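Local coordinates for 6-pyruvoyl tetrahydrobiopterin synthase (Plasmodium vivax, PDB 3LX3), which belongs to the 6-pyruvoyl tetrahydropterin synthase family of T-fold proteins and, as a six-chain assembly, holds zinc ions and 2-amino-1,5-dihydropteridine-4,6-dione, at residues A[57-61]-A[157-161]; A[77-81]-A[144-149]; A[137-142]-A[162-166]. All blocks are in the same frame, centred on the assembly; numbering follows the deposited sequence.

Interaction 1: residues A[57-61]-A[157-161]; sequences RLRGN and RSVNY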
loop_
_atom_site.group_PDB
_atom_site.type_symbol
_atom_site.label_atom_id
_atom_site.label_comp_id
_atom_site.label_asym_id
_atom_site.label_seq_id
_atom_site.Cartn_x
_atom_site.Cartn_y
_atom_site.Cartn_z
ATOM N N ARG A 57 -8.019 15.633 -7.913
ATOM C CA ARG A 57 -8.881 16.087 -6.832
ATOM C C ARG A 57 -9.666 17.290 -7.333
ATOM O O ARG A 57 -9.137 18.141 -8.059
ATOM C CB ARG A 57 -8.027 16.465 -5.637
ATOM C CG ARG A 57 -8.726 16.984 -4.391
ATOM C CD ARG A 57 -7.672 17.095 -3.249
ATOM N NE ARG A 57 -6.647 16.028 -3.320
ATOM C CZ ARG A 57 -6.318 15.158 -2.359
ATOM N NH1 ARG A 57 -6.887 15.177 -1.165
ATOM N NH2 ARG A 57 -5.371 14.261 -2.596
ATOM N N LEU A 58 -10.913 17.374 -6.912
ATOM C CA LEU A 58 -11.721 18.537 -7.267
ATOM C C LEU A 58 -12.703 18.838 -6.157
ATOM O O LEU A 58 -12.927 17.998 -5.275
ATOM C CB LEU A 58 -12.427 18.340 -8.603
ATOM C CG LEU A 58 -13.388 17.151 -8.822
ATOM C CD1 LEU A 58 -14.726 17.369 -8.127
ATOM C CD2 LEU A 58 -13.617 16.955 -10.318
ATOM N N ARG A 59 -13.286 20.038 -6.174
ATOM C CA ARG A 59 -14.281 20.471 -5.189
ATOM C C ARG A 59 -15.479 21.081 -5.898
ATOM O O ARG A 59 -15.321 21.817 -6.911
ATOM C CB ARG A 59 -13.703 21.512 -4.230
ATOM C CG ARG A 59 -12.522 21.001 -3.420
ATOM C CD ARG A 59 -11.807 22.079 -2.704
ATOM N NE ARG A 59 -10.589 21.572 -2.084
ATOM C CZ ARG A 59 -9.517 22.311 -1.835
ATOM N NH1 ARG A 59 -9.506 23.599 -2.153
ATOM N NH2 ARG A 59 -8.465 21.757 -1.263
ATOM N N GLY A 60 -16.664 20.815 -5.366
ATOM C CA GLY A 60 -17.891 21.470 -5.844
ATOM C C GLY A 60 -18.979 21.181 -4.845
ATOM O O GLY A 60 -18.733 20.568 -3.803
ATOM N N ASN A 61 -20.189 21.615 -5.140
ATOM C CA ASN A 61 -21.343 21.277 -4.319
ATOM C C ASN A 61 -21.934 19.943 -4.763
ATOM O O ASN A 61 -21.935 19.627 -5.965
ATOM C CB ASN A 61 -22.420 22.362 -4.436
ATOM C CG ASN A 61 -21.948 23.711 -3.970
ATOM O OD1 ASN A 61 -21.185 23.822 -3.030
ATOM N ND2 ASN A 61 -22.433 24.757 -4.625
ATOM N N ARG A 157 -21.667 21.497 -13.189
ATOM C CA ARG A 157 -21.665 20.622 -12.001
ATOM C C ARG A 157 -21.278 21.330 -10.695
ATOM O O ARG A 157 -21.263 20.733 -9.645
ATOM C CB ARG A 157 -20.722 19.434 -12.223
ATOM C CG ARG A 157 -21.154 18.507 -13.372
ATOM C CD ARG A 157 -22.531 17.862 -13.152
ATOM N NE ARG A 157 -22.635 17.171 -11.880
ATOM C CZ ARG A 157 -23.653 16.361 -11.548
ATOM N NH1 ARG A 157 -24.637 16.091 -12.418
ATOM N NH2 ARG A 157 -23.683 15.797 -10.373
ATOM N N SER A 158 -20.972 22.627 -10.802
ATOM C CA SER A 158 -20.573 23.494 -9.677
ATOM C C SER A 158 -19.111 23.360 -9.263
ATOM O O SER A 158 -18.704 23.888 -8.230
ATOM C CB SER A 158 -21.476 23.373 -8.456
ATOM O OG SER A 158 -21.178 22.291 -7.640
ATOM N N VAL A 159 -18.310 22.650 -10.052
ATOM C CA VAL A 159 -16.913 22.445 -9.711
ATOM C C VAL A 159 -16.193 23.789 -9.761
ATOM O O VAL A 159 -16.336 24.519 -10.729
ATOM C CB VAL A 159 -16.247 21.430 -10.648
ATOM C CG1 VAL A 159 -14.725 21.314 -10.359
ATOM C CG2 VAL A 159 -16.893 20.059 -10.444
ATOM N N ASN A 160 -15.472 24.119 -8.691
ATOM C CA ASN A 160 -14.695 25.362 -8.651
ATOM C C ASN A 160 -13.194 25.226 -8.367
ATOM O O ASN A 160 -12.486 26.222 -8.191
ATOM C CB ASN A 160 -15.312 26.390 -7.725
ATOM C CG ASN A 160 -15.199 26.042 -6.271
ATOM O OD1 ASN A 160 -14.652 25.039 -5.885
ATOM N ND2 ASN A 160 -15.678 26.954 -5.439
ATOM N N TYR A 161 -12.719 23.981 -8.357
ATOM C CA TYR A 161 -11.326 23.707 -8.032
ATOM C C TYR A 161 -10.923 22.383 -8.636
ATOM O O TYR A 161 -11.638 21.385 -8.489
ATOM C CB TYR A 161 -11.181 23.627 -6.523
ATOM C CG TYR A 161 -9.788 23.365 -6.009
ATOM C CD1 TYR A 161 -8.881 24.412 -5.834
ATOM C CD2 TYR A 161 -9.393 22.094 -5.665
ATOM C CE1 TYR A 161 -7.585 24.152 -5.334
ATOM C CE2 TYR A 161 -8.101 21.832 -5.170
ATOM C CZ TYR A 161 -7.231 22.874 -4.998
ATOM O OH TYR A 161 -5.951 22.673 -4.540
#
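Two backbone hydrogen bonds tie R59 to 157-161: R59 N donates to Y161 O (3.1 Å), and N160 N donates to R59 O (2.9 Å). The same two acceptors also take CA-H...O contacts, L58 CA to Y161 O at 3.1 Å and V159 CA to R59 O at 3.3 Å. Beside these bonds, the guanidinium of R59 lies flat on one face of the Y161 ring, the planes only 6° apart. CZ is 3.9 Å from the ring centroid, a cation-pi stack, and NH1 sits over the middle of the ring. The R59 chain is extended from CG to NE and runs alongside the tyrosine, both side chains pointing the same way. Salt-bridged at NE to E22, the arginine is held from strand 20-40 as well, while Y161 OH bonds to E163. This is where the chain leaves helix 151-156 and enters strand 161-167, beside strand 48-61 in the antiparallel sheet of the T-fold. The helix ends in a Schellman motif, with S158 at positive phi (80°). S158 OG accepts a bond from N61 N (2.8 Å). Between the polar grips on R59 and N61, G60 CA comes within 3.5 Å of S158 O. On the far side of R59, L58 CB packs against V159 CG1 at 4.1 Å.

Interaction 2: residues A[77-81]-A[144-149]; sequences KVRKV and QLIEEI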
loop_
_atom_site.group_PDB
_atom_site.type_symbol
_atom_site.label_atom_id
_atom_site.label_comp_id
_atom_site.label_asym_id
_atom_site.label_seq_id
_atom_site.Cartn_x
_atom_site.Cartn_y
_atom_site.Cartn_z
ATOM N N LYS A 77 -11.668 10.311 -18.321
ATOM C CA LYS A 77 -10.855 11.407 -18.848
ATOM C C LYS A 77 -9.415 11.363 -18.345
ATOM O O LYS A 77 -8.492 11.604 -19.144
ATOM C CB LYS A 77 -11.484 12.758 -18.573
ATOM C CG LYS A 77 -12.867 12.911 -19.203
ATOM C CD LYS A 77 -12.901 12.622 -20.700
ATOM C CE LYS A 77 -14.314 12.804 -21.248
ATOM N NZ LYS A 77 -14.337 12.318 -22.642
ATOM N N VAL A 78 -9.183 11.005 -17.070
ATOM C CA VAL A 78 -7.792 10.804 -16.594
ATOM C C VAL A 78 -7.101 9.670 -17.375
ATOM O O VAL A 78 -5.963 9.815 -17.809
ATOM C CB VAL A 78 -7.703 10.543 -15.068
ATOM C CG1 VAL A 78 -6.256 10.196 -14.648
ATOM C CG2 VAL A 78 -8.262 11.771 -14.272
ATOM N N ARG A 79 -7.794 8.552 -17.583
ATOM C CA ARG A 79 -7.202 7.448 -18.345
ATOM C C ARG A 79 -6.859 7.904 -19.765
ATOM O O ARG A 79 -5.811 7.554 -20.285
ATOM C CB ARG A 79 -8.130 6.228 -18.406
ATOM C CG ARG A 79 -8.340 5.502 -17.077
ATOM C CD ARG A 79 -9.258 4.261 -17.210
ATOM N NE ARG A 79 -10.153 4.292 -18.383
ATOM C CZ ARG A 79 -11.491 4.406 -18.379
ATOM N NH1 ARG A 79 -12.217 4.521 -17.247
ATOM N NH2 ARG A 79 -12.121 4.409 -19.555
ATOM N N LYS A 80 -7.749 8.663 -20.394
ATOM C CA LYS A 80 -7.515 9.152 -21.760
ATOM C C LYS A 80 -6.223 9.991 -21.852
ATOM O O LYS A 80 -5.382 9.775 -22.747
ATOM C CB LYS A 80 -8.714 9.972 -22.236
ATOM C CG LYS A 80 -8.557 10.482 -23.657
ATOM C CD LYS A 80 -9.802 11.216 -24.144
ATOM C CE LYS A 80 -9.658 11.527 -25.635
ATOM N NZ LYS A 80 -10.630 12.550 -26.101
ATOM N N VAL A 81 -6.064 10.941 -20.933
ATOM C CA VAL A 81 -4.870 11.815 -20.915
ATOM C C VAL A 81 -3.639 10.987 -20.655
ATOM O O VAL A 81 -2.644 11.099 -21.369
ATOM C CB VAL A 81 -4.998 12.950 -19.894
ATOM C CG1 VAL A 81 -3.700 13.751 -19.757
ATOM C CG2 VAL A 81 -6.126 13.863 -20.318
ATOM N N GLN A 144 -4.707 19.799 -19.710
ATOM C CA GLN A 144 -5.306 18.806 -20.613
ATOM C C GLN A 144 -6.568 18.217 -20.020
ATOM O O GLN A 144 -7.546 17.982 -20.741
ATOM C CB GLN A 144 -4.329 17.688 -20.953
ATOM C CG GLN A 144 -3.195 18.073 -21.854
ATOM C CD GLN A 144 -3.649 18.622 -23.191
ATOM O OE1 GLN A 144 -3.431 19.788 -23.511
ATOM N NE2 GLN A 144 -4.348 17.802 -23.931
ATOM N N LEU A 145 -6.559 17.983 -18.712
ATOM C CA LEU A 145 -7.737 17.389 -18.054
ATOM C C LEU A 145 -8.930 18.312 -18.034
ATOM O O LEU A 145 -10.085 17.886 -18.227
ATOM C CB LEU A 145 -7.416 16.928 -16.626
ATOM C CG LEU A 145 -6.768 15.565 -16.494
ATOM C CD1 LEU A 145 -6.384 15.298 -15.021
ATOM C CD2 LEU A 145 -7.764 14.469 -17.028
ATOM N N ILE A 146 -8.685 19.591 -17.787
ATOM C CA ILE A 146 -9.761 20.537 -17.789
ATOM C C ILE A 146 -10.347 20.611 -19.201
ATOM O O ILE A 146 -11.562 20.649 -19.359
ATOM C CB ILE A 146 -9.288 21.914 -17.253
ATOM C CG1 ILE A 146 -9.053 21.813 -15.743
ATOM C CG2 ILE A 146 -10.291 23.016 -17.619
ATOM C CD1 ILE A 146 -8.199 22.926 -15.204
ATOM N N GLU A 147 -9.491 20.583 -20.223
ATOM C CA GLU A 147 -9.976 20.576 -21.614
ATOM C C GLU A 147 -10.801 19.332 -21.950
ATOM O O GLU A 147 -11.846 19.416 -22.602
ATOM C CB GLU A 147 -8.818 20.708 -22.618
ATOM C CG GLU A 147 -8.143 22.073 -22.648
ATOM C CD GLU A 147 -7.276 22.289 -23.905
ATOM O OE1 GLU A 147 -7.629 21.758 -24.988
ATOM O OE2 GLU A 147 -6.258 23.009 -23.808
ATOM N N GLU A 148 -10.329 18.179 -21.496
ATOM C CA GLU A 148 -10.980 16.900 -21.811
ATOM C C GLU A 148 -12.291 16.688 -21.085
ATOM O O GLU A 148 -13.238 16.145 -21.679
ATOM C CB GLU A 148 -10.048 15.722 -21.508
ATOM C CG GLU A 148 -8.836 15.652 -22.425
ATOM C CD GLU A 148 -9.120 15.013 -23.773
ATOM O OE1 GLU A 148 -10.279 14.642 -24.049
ATOM O OE2 GLU A 148 -8.139 14.856 -24.541
ATOM N N ILE A 149 -12.355 17.072 -19.811
ATOM C CA ILE A 149 -13.632 17.009 -19.067
ATOM C C ILE A 149 -14.602 18.083 -19.543
ATOM O O ILE A 149 -15.826 17.845 -19.574
ATOM C CB ILE A 149 -13.413 17.062 -17.534
ATOM C CG1 ILE A 149 -12.513 15.904 -17.098
ATOM C CG2 ILE A 149 -14.779 16.979 -16.778
ATOM C CD1 ILE A 149 -11.930 16.002 -15.659
HETATM O O HOH W 1 -12.888 14.339 -23.754
#
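The carboxylate of E148 is the flat group here: K80 CD lies to one side of its plane, above OE1, and K80 NZ closes a salt bridge to E148 OE1 on its syn side (3.0 Å), 19° out of that plane. The K80 and E148 side chains cross at about a right angle. OE2, the other oxygen, has a weak hydrogen bond to Q84, further along the same helix as K80. The contact joins helices 71-85 and 134-149, the pair that packs on one face of the antiparallel sheet in the T-fold. Their short segments cross at 126° with the axes 9.6 Å apart at closest approach. Toward the sheet the interface turns apolar. L145 puts CD2 against the backbone of the facing helix, close to K77 O and V78 CA, and the same methyl meets V81 CG2 at 3.7 Å and V78 CG2 at 3.9 Å. V81 CG2 also touches the aliphatic part of E148, so the glutamate lines the hydrophobic seam before its acid group turns to the lysines. V78 continues onto V54 and L56 of strand 48-61, and L145 onto V164 of strand 161-167, so the helix pair and the sheet share one core. At the other end of the seam K77 CB rests on I149 CG1 (3.6 Å). A bend at chi2 (-54°) then carries the K77 chain past E148 O. K77 NZ meets E148 through a water rather than directly: the water accepts from NZ (2.7 Å) and donates both to E148 O (2.8 Å) and to E148 OE1 (2.6 Å).

Interaction 3: residues A[137-142]-A[162-166]; sequences IGLYIL and MEVTV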
loop_
_atom_site.group_PDB
_atom_site.type_symbol
_atom_site.label_atom_id
_atom_site.label_comp_id
_atom_site.label_asym_id
_atom_site.label_seq_id
_atom_site.Cartn_x
_atom_site.Cartn_y
_atom_site.Cartn_z
ATOM N N ILE A 137 5.187 18.656 -15.930
ATOM C CA ILE A 137 4.301 17.607 -16.420
ATOM C C ILE A 137 2.932 17.732 -15.756
ATOM O O ILE A 137 1.886 17.634 -16.409
ATOM C CB ILE A 137 4.913 16.211 -16.233
ATOM C CG1 ILE A 137 6.101 16.065 -17.161
ATOM C CG2 ILE A 137 3.907 15.072 -16.501
ATOM C CD1 ILE A 137 6.975 14.846 -16.829
ATOM N N GLY A 138 2.920 17.974 -14.447
ATOM C CA GLY A 138 1.657 18.168 -13.760
ATOM C C GLY A 138 0.843 19.349 -14.292
ATOM O O GLY A 138 -0.376 19.251 -14.480
ATOM N N LEU A 139 1.476 20.493 -14.524
ATOM C CA LEU A 139 0.784 21.634 -15.113
ATOM C C LEU A 139 0.150 21.290 -16.462
ATOM O O LEU A 139 -0.976 21.669 -16.736
ATOM C CB LEU A 139 1.705 22.873 -15.264
ATOM C CG LEU A 139 2.101 23.717 -14.065
ATOM C CD1 LEU A 139 3.043 24.829 -14.575
ATOM C CD2 LEU A 139 0.877 24.349 -13.365
ATOM N N TYR A 140 0.907 20.577 -17.303
ATOM C CA TYR A 140 0.432 20.177 -18.606
ATOM C C TYR A 140 -0.807 19.279 -18.452
ATOM O O TYR A 140 -1.823 19.474 -19.133
ATOM C CB TYR A 140 1.545 19.430 -19.373
ATOM C CG TYR A 140 1.020 18.801 -20.617
ATOM C CD1 TYR A 140 0.715 19.571 -21.715
ATOM C CD2 TYR A 140 0.819 17.423 -20.684
ATOM C CE1 TYR A 140 0.215 19.005 -22.864
ATOM C CE2 TYR A 140 0.314 16.852 -21.833
ATOM C CZ TYR A 140 0.026 17.645 -22.915
ATOM O OH TYR A 140 -0.490 17.081 -24.065
ATOM N N ILE A 141 -0.709 18.301 -17.550
ATOM C CA ILE A 141 -1.817 17.343 -17.365
ATOM C C ILE A 141 -3.052 18.041 -16.837
ATOM O O ILE A 141 -4.179 17.742 -17.283
ATOM C CB ILE A 141 -1.401 16.181 -16.486
ATOM C CG1 ILE A 141 -0.397 15.324 -17.247
ATOM C CG2 ILE A 141 -2.616 15.341 -16.029
ATOM C CD1 ILE A 141 0.101 14.145 -16.513
ATOM N N LEU A 142 -2.871 18.942 -15.891
ATOM C CA LEU A 142 -4.006 19.698 -15.367
ATOM C C LEU A 142 -4.744 20.437 -16.485
ATOM O O LEU A 142 -5.976 20.397 -16.581
ATOM C CB LEU A 142 -3.546 20.713 -14.308
ATOM C CG LEU A 142 -4.599 21.655 -13.715
ATOM C CD1 LEU A 142 -5.686 20.845 -13.023
ATOM C CD2 LEU A 142 -3.920 22.620 -12.751
ATOM N N MET A 162 -9.777 22.389 -9.345
ATOM C CA MET A 162 -9.224 21.200 -9.993
ATOM C C MET A 162 -7.762 21.120 -9.597
ATOM O O MET A 162 -7.069 22.136 -9.581
ATOM C CB MET A 162 -9.325 21.325 -11.523
ATOM C CG MET A 162 -10.774 21.274 -12.019
ATOM S SD MET A 162 -11.394 19.614 -12.043
ATOM C CE MET A 162 -10.500 18.989 -13.447
ATOM N N GLU A 163 -7.330 19.914 -9.240
ATOM C CA GLU A 163 -5.966 19.713 -8.724
ATOM C C GLU A 163 -5.429 18.363 -9.174
ATOM O O GLU A 163 -6.073 17.326 -9.021
ATOM C CB GLU A 163 -5.989 19.787 -7.200
ATOM C CG GLU A 163 -4.684 19.452 -6.504
ATOM C CD GLU A 163 -4.892 19.181 -5.018
ATOM O OE1 GLU A 163 -5.173 20.150 -4.288
ATOM O OE2 GLU A 163 -4.698 18.031 -4.611
ATOM N N VAL A 164 -4.241 18.382 -9.764
ATOM C CA VAL A 164 -3.545 17.194 -10.200
ATOM C C VAL A 164 -2.275 16.967 -9.394
ATOM O O VAL A 164 -1.519 17.911 -9.117
ATOM C CB VAL A 164 -3.180 17.325 -11.716
ATOM C CG1 VAL A 164 -2.054 16.446 -12.153
ATOM C CG2 VAL A 164 -4.459 17.113 -12.580
ATOM N N THR A 165 -2.058 15.704 -9.020
ATOM C CA THR A 165 -0.810 15.237 -8.428
ATOM C C THR A 165 -0.188 14.272 -9.415
ATOM O O THR A 165 -0.823 13.331 -9.853
ATOM C CB THR A 165 -1.033 14.577 -7.060
ATOM O OG1 THR A 165 -1.634 15.549 -6.180
ATOM C CG2 THR A 165 0.293 14.093 -6.497
ATOM N N VAL A 166 1.072 14.523 -9.769
ATOM C CA VAL A 166 1.871 13.602 -10.604
ATOM C C VAL A 166 3.049 13.134 -9.770
ATOM O O VAL A 166 3.721 13.899 -9.062
ATOM C CB VAL A 166 2.371 14.297 -11.877
ATOM C CG1 VAL A 166 3.349 13.345 -12.645
ATOM C CG2 VAL A 166 1.215 14.730 -12.763
#
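Helix-on-sheet packing, the layer that gives the T-fold its hydrophobic core, brings I137, G138, I141 and L142 of helix 134-149 down on M162, V164 and V166 of strand 161-167. The short segments cross at 139°, running roughly opposite ways, with their axes 8.0 Å apart at closest approach. V166 CG2 lies 3.6 Å from G138 CA: where the helix has no side chain, the valine methyl meets its backbone directly. I141 works with two branches. Its CD1 reaches the same V166 CG2 at 4.0 Å, while its CG2 meets V164 CG1 at 4.1 Å, the I141 and V164 side chains crossing at about a right angle. V164 therefore faces two neighbouring helix residues at once, with its other methyl, CG2, 3.8 Å from L142 CA. Every second residue of the strand, M162, V164 and V166, turns inward in this way; E163 and T165 point to the other side of the sheet, where T165 bonds to T175. L142 has CG anti to its backbone N (chi1 176°), which sends CD1 along the strand to M162 CB (4.0 Å) and V164 CG2; L142 and V164 lie antiparallel alongside each other. The two elements also lead to the zinc and ligand site. T134 and E135, at the start of the helix, line a pocket for the bound 2-amino-1,5-dihydropteridine-4,6-dione, and E168, just beyond the strand, both lines that pocket and binds zinc. The I137 side chain is about 7 Å from that ligand and about 8 Å from the metal; I137 CG2 packs on V166 CG1.

How the interactions relate
Interaction 3 is the buried one, purely apolar and nearest the middle of the chain. Interactions 2 and 1 lie progressively further out, both partly buried, and polar chemistry grows accordingly: a lysine-glutamate pair and a water at the outer side of the helix pair, then backbone bonds and an arginine-tyrosine stack at the sheet end. Helix 134-149 serves both interactions 2 and 3, and I146 and I149 of interaction 2 close on M162 of interaction 3. Interactions 1 and 3 share neighbouring strands 48-61 and 161-167, joined by a salt bridge from R57 NE to E163 OE2. Interactions 1 and 2 do not touch each other.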